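Local coordinates for transcriptional regulator, LacI family protein (Rhodococcus jostii, PDB 3K9C), which probably binds cis-regulatory DNA as a transcription factor of the LacI family, with a sugar-binding-like effector domain, at residues 126-137 with 184-192. Sequence-based numbering, arbitrary orientation.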
loop_
_atom_site.group_PDB
_atom_site.type_symbol
_atom_site.label_atom_id
_atom_site.label_comp_id
_atom_site.label_asym_id
_atom_site.label_seq_id
_atom_site.Cartn_x
_atom_site.Cartn_y
_atom_site.Cartn_z
ATOM N N HIS B 126 2.426 28.480 -15.587
ATOM C CA HIS B 126 1.485 27.592 -16.265
ATOM C C HIS B 126 0.105 28.223 -16.449
ATOM O O HIS B 126 -0.393 28.918 -15.561
ATOM C CB HIS B 126 1.358 26.275 -15.478
ATOM C CG HIS B 126 2.618 25.464 -15.446
ATOM N ND1 HIS B 126 3.036 24.692 -16.510
ATOM C CD2 HIS B 126 3.566 25.327 -14.489
ATOM C CE1 HIS B 126 4.182 24.112 -16.207
ATOM N NE2 HIS B 126 4.529 24.480 -14.989
ATOM N N ARG B 127 -0.510 27.977 -17.602
ATOM C CA ARG B 127 -1.839 28.509 -17.890
ATOM C C ARG B 127 -2.799 27.412 -18.359
ATOM O O ARG B 127 -3.988 27.440 -18.027
ATOM C CB ARG B 127 -1.739 29.629 -18.934
ATOM C CG ARG B 127 -0.875 30.797 -18.469
ATOM C CD ARG B 127 -0.860 31.932 -19.474
ATOM N NE ARG B 127 -2.180 32.539 -19.627
ATOM C CZ ARG B 127 -2.409 33.663 -20.294
ATOM N NH1 ARG B 127 -1.403 34.307 -20.872
ATOM N NH2 ARG B 127 -3.642 34.142 -20.384
ATOM N N ASN B 128 -2.298 26.457 -19.140
ATOM C CA ASN B 128 -3.133 25.344 -19.590
ATOM C C ASN B 128 -2.936 24.288 -18.522
ATOM O O ASN B 128 -2.028 23.463 -18.613
ATOM C CB ASN B 128 -2.664 24.791 -20.933
ATOM C CG ASN B 128 -2.847 25.777 -22.057
ATOM O OD1 ASN B 128 -1.883 26.359 -22.549
ATOM N ND2 ASN B 128 -4.095 25.984 -22.463
ATOM N N ILE B 129 -3.781 24.331 -17.504
ATOM C CA ILE B 129 -3.672 23.405 -16.398
ATOM C C ILE B 129 -4.858 22.470 -16.310
ATOM O O ILE B 129 -6.015 22.892 -16.431
ATOM C CB ILE B 129 -3.513 24.182 -15.090
ATOM C CG1 ILE B 129 -2.319 25.139 -15.222
ATOM C CG2 ILE B 129 -3.324 23.217 -13.920
ATOM C CD1 ILE B 129 -2.224 26.181 -14.127
ATOM N N ALA B 130 -4.557 21.193 -16.090
ATOM C CA ALA B 130 -5.587 20.181 -16.000
ATOM C C ALA B 130 -5.690 19.537 -14.629
ATOM O O ALA B 130 -4.725 19.482 -13.857
ATOM C CB ALA B 130 -5.347 19.110 -17.051
ATOM N N HIS B 131 -6.887 19.055 -14.328
ATOM C CA HIS B 131 -7.135 18.376 -13.076
ATOM C C HIS B 131 -7.793 17.042 -13.389
ATOM O O HIS B 131 -8.732 16.977 -14.191
ATOM C CB HIS B 131 -8.049 19.224 -12.173
ATOM C CG HIS B 131 -8.493 18.519 -10.927
ATOM N ND1 HIS B 131 -7.605 18.009 -10.002
ATOM C CD2 HIS B 131 -9.729 18.223 -10.467
ATOM C CE1 HIS B 131 -8.279 17.429 -9.025
ATOM N NE2 HIS B 131 -9.570 17.547 -9.281
ATOM N N ILE B 132 -7.258 15.974 -12.806
ATOM C CA ILE B 132 -7.841 14.644 -12.961
ATOM C C ILE B 132 -8.523 14.492 -11.597
ATOM O O ILE B 132 -7.850 14.342 -10.569
ATOM C CB ILE B 132 -6.740 13.562 -13.193
ATOM C CG1 ILE B 132 -5.986 13.866 -14.491
ATOM C CG2 ILE B 132 -7.373 12.165 -13.288
ATOM C CD1 ILE B 132 -4.829 12.913 -14.799
ATOM N N ASP B 133 -9.853 14.589 -11.580
ATOM C CA ASP B 133 -10.598 14.526 -10.321
ATOM C C ASP B 133 -10.803 13.143 -9.726
ATOM O O ASP B 133 -10.514 12.128 -10.359
ATOM C CB ASP B 133 -11.959 15.240 -10.449
ATOM C CG ASP B 133 -12.961 14.477 -11.303
ATOM O OD1 ASP B 133 -12.931 13.226 -11.322
ATOM O OD2 ASP B 133 -13.804 15.143 -11.939
ATOM N N GLY B 134 -11.303 13.118 -8.496
ATOM C CA GLY B 134 -11.515 11.856 -7.815
ATOM C C GLY B 134 -12.905 11.279 -7.946
ATOM O O GLY B 134 -13.301 10.429 -7.153
ATOM N N ALA B 135 -13.648 11.737 -8.950
ATOM C CA ALA B 135 -14.999 11.254 -9.175
ATOM C C ALA B 135 -15.849 11.512 -7.941
ATOM O O ALA B 135 -15.962 12.645 -7.490
ATOM C CB ALA B 135 -14.978 9.764 -9.506
ATOM N N ASP B 136 -16.440 10.461 -7.386
ATOM C CA ASP B 136 -17.292 10.617 -6.217
ATOM C C ASP B 136 -16.620 10.203 -4.915
ATOM O O ASP B 136 -17.289 10.024 -3.895
ATOM C CB ASP B 136 -18.592 9.823 -6.402
ATOM C CG ASP B 136 -19.423 10.330 -7.566
ATOM O OD1 ASP B 136 -19.665 11.554 -7.633
ATOM O OD2 ASP B 136 -19.841 9.507 -8.415
ATOM N N ALA B 137 -15.302 10.044 -4.941
ATOM C CA ALA B 137 -14.594 9.666 -3.731
ATOM C C ALA B 137 -14.588 10.862 -2.789
ATOM O O ALA B 137 -14.712 12.001 -3.226
ATOM C CB ALA B 137 -13.178 9.260 -4.059
ATOM N N THR B 184 -5.171 20.920 -27.398
ATOM C CA THR B 184 -4.162 21.691 -26.686
ATOM C C THR B 184 -3.891 21.020 -25.344
ATOM O O THR B 184 -4.552 21.318 -24.347
ATOM C CB THR B 184 -4.630 23.128 -26.423
ATOM O OG1 THR B 184 -5.095 23.714 -27.647
ATOM C CG2 THR B 184 -3.484 23.965 -25.875
ATOM N N PRO B 185 -2.932 20.080 -25.309
ATOM C CA PRO B 185 -2.590 19.375 -24.068
ATOM C C PRO B 185 -2.127 20.365 -23.006
ATOM O O PRO B 185 -1.572 21.415 -23.328
ATOM C CB PRO B 185 -1.475 18.431 -24.507
ATOM C CG PRO B 185 -1.832 18.140 -25.942
ATOM C CD PRO B 185 -2.195 19.517 -26.452
ATOM N N PRO B 186 -2.351 20.045 -21.723
ATOM C CA PRO B 186 -1.937 20.950 -20.648
ATOM C C PRO B 186 -0.454 20.807 -20.332
ATOM O O PRO B 186 0.134 19.766 -20.590
ATOM C CB PRO B 186 -2.823 20.518 -19.486
ATOM C CG PRO B 186 -2.880 19.031 -19.682
ATOM C CD PRO B 186 -3.087 18.887 -21.185
ATOM N N THR B 187 0.147 21.856 -19.780
ATOM C CA THR B 187 1.566 21.809 -19.424
ATOM C C THR B 187 1.733 21.453 -17.946
ATOM O O THR B 187 2.844 21.269 -17.465
ATOM C CB THR B 187 2.272 23.160 -19.676
ATOM O OG1 THR B 187 1.714 24.154 -18.812
ATOM C CG2 THR B 187 2.120 23.591 -21.126
ATOM N N ALA B 188 0.621 21.388 -17.224
ATOM C CA ALA B 188 0.654 21.031 -15.806
ATOM C C ALA B 188 -0.609 20.252 -15.496
ATOM O O ALA B 188 -1.658 20.473 -16.105
ATOM C CB ALA B 188 0.734 22.272 -14.935
ATOM N N VAL B 189 -0.501 19.335 -14.549
ATOM C CA VAL B 189 -1.625 18.507 -14.185
ATOM C C VAL B 189 -1.677 18.309 -12.686
ATOM O O VAL B 189 -0.679 17.949 -12.080
ATOM C CB VAL B 189 -1.501 17.123 -14.847
ATOM C CG1 VAL B 189 -2.700 16.268 -14.489
ATOM C CG2 VAL B 189 -1.352 17.281 -16.359
ATOM N N VAL B 190 -2.839 18.546 -12.094
ATOM C CA VAL B 190 -3.029 18.343 -10.667
ATOM C C VAL B 190 -3.866 17.069 -10.533
ATOM O O VAL B 190 -5.027 17.036 -10.940
ATOM C CB VAL B 190 -3.781 19.539 -10.008
ATOM C CG1 VAL B 190 -4.048 19.246 -8.543
ATOM C CG2 VAL B 190 -2.957 20.817 -10.133
ATOM N N ALA B 191 -3.264 16.015 -9.993
ATOM C CA ALA B 191 -3.955 14.741 -9.819
ATOM C C ALA B 191 -4.767 14.740 -8.530
ATOM O O ALA B 191 -4.448 15.468 -7.596
ATOM C CB ALA B 191 -2.950 13.597 -9.811
ATOM N N PHE B 192 -5.808 13.908 -8.477
ATOM C CA PHE B 192 -6.663 13.838 -7.289
ATOM C C PHE B 192 -5.845 13.507 -6.044
ATOM O O PHE B 192 -5.989 14.164 -5.017
ATOM C CB PHE B 192 -7.763 12.788 -7.466
ATOM C CG PHE B 192 -8.629 12.624 -6.254
ATOM C CD1 PHE B 192 -9.423 13.674 -5.808
ATOM C CD2 PHE B 192 -8.625 11.434 -5.539
ATOM C CE1 PHE B 192 -10.201 13.539 -4.665
ATOM C CE2 PHE B 192 -9.405 11.290 -4.392
ATOM C CZ PHE B 192 -10.192 12.344 -3.953
HETATM O O HOH W 1 0.322 26.497 -19.586
#
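Phe192 lies flat against Gly134, whose CA sits over one ring face, 3.5 Å from the ring centroid, in a CH-pi contact. The ring gets there because its CG stands anti to the backbone N (chi1 177°), and Ala137 CB flanks CZ obliquely. A leucine here has no flat face for Gly134 CA, and would probably leave a gap beside Gly134 and Ala137. Next to it, strands 129-133 and 188-191 run parallel. Both backbone polar atoms of Ala130 are bound by strand 188-191: its N donates to Ala188 O, and its O receives Val190 N at 2.7 Å. Val190 O takes two donors from opposite faces of its carbonyl plane, Ile132 N and His131 ND1, the imidazole bond (2.9 Å) being bent, with ND1 well above that plane. On the face of Ala130 and Ile132, the methyl of Ala130 meets Pro186 CG at 3.6 Å and Ile132 CD1 reaches Val189 CG1, with helix 169-181 packed over Ala130, Ile132 and Val189; helix 110-123 covers the face of Ile129, His131 and Val190. The other end is also tight at His126, whose ND1 shares a nearly straight hydrogen bond of 2.7 Å with Thr187 OG1 at the imidazole edge, while Ala188 CB lies over a ring face; a water joins Thr187 OG1 to Arg127 N. The loose side lies beyond it, where Asn128 ND2 only brushes CG2 of solvent-exposed Thr184, at 4.0 Å. Neighbouring central strands of a parallel sheet sandwiched between helices are characteristic of the Rossmann-like C-terminal subdomain of LacI-family periplasmic-binding-protein folds.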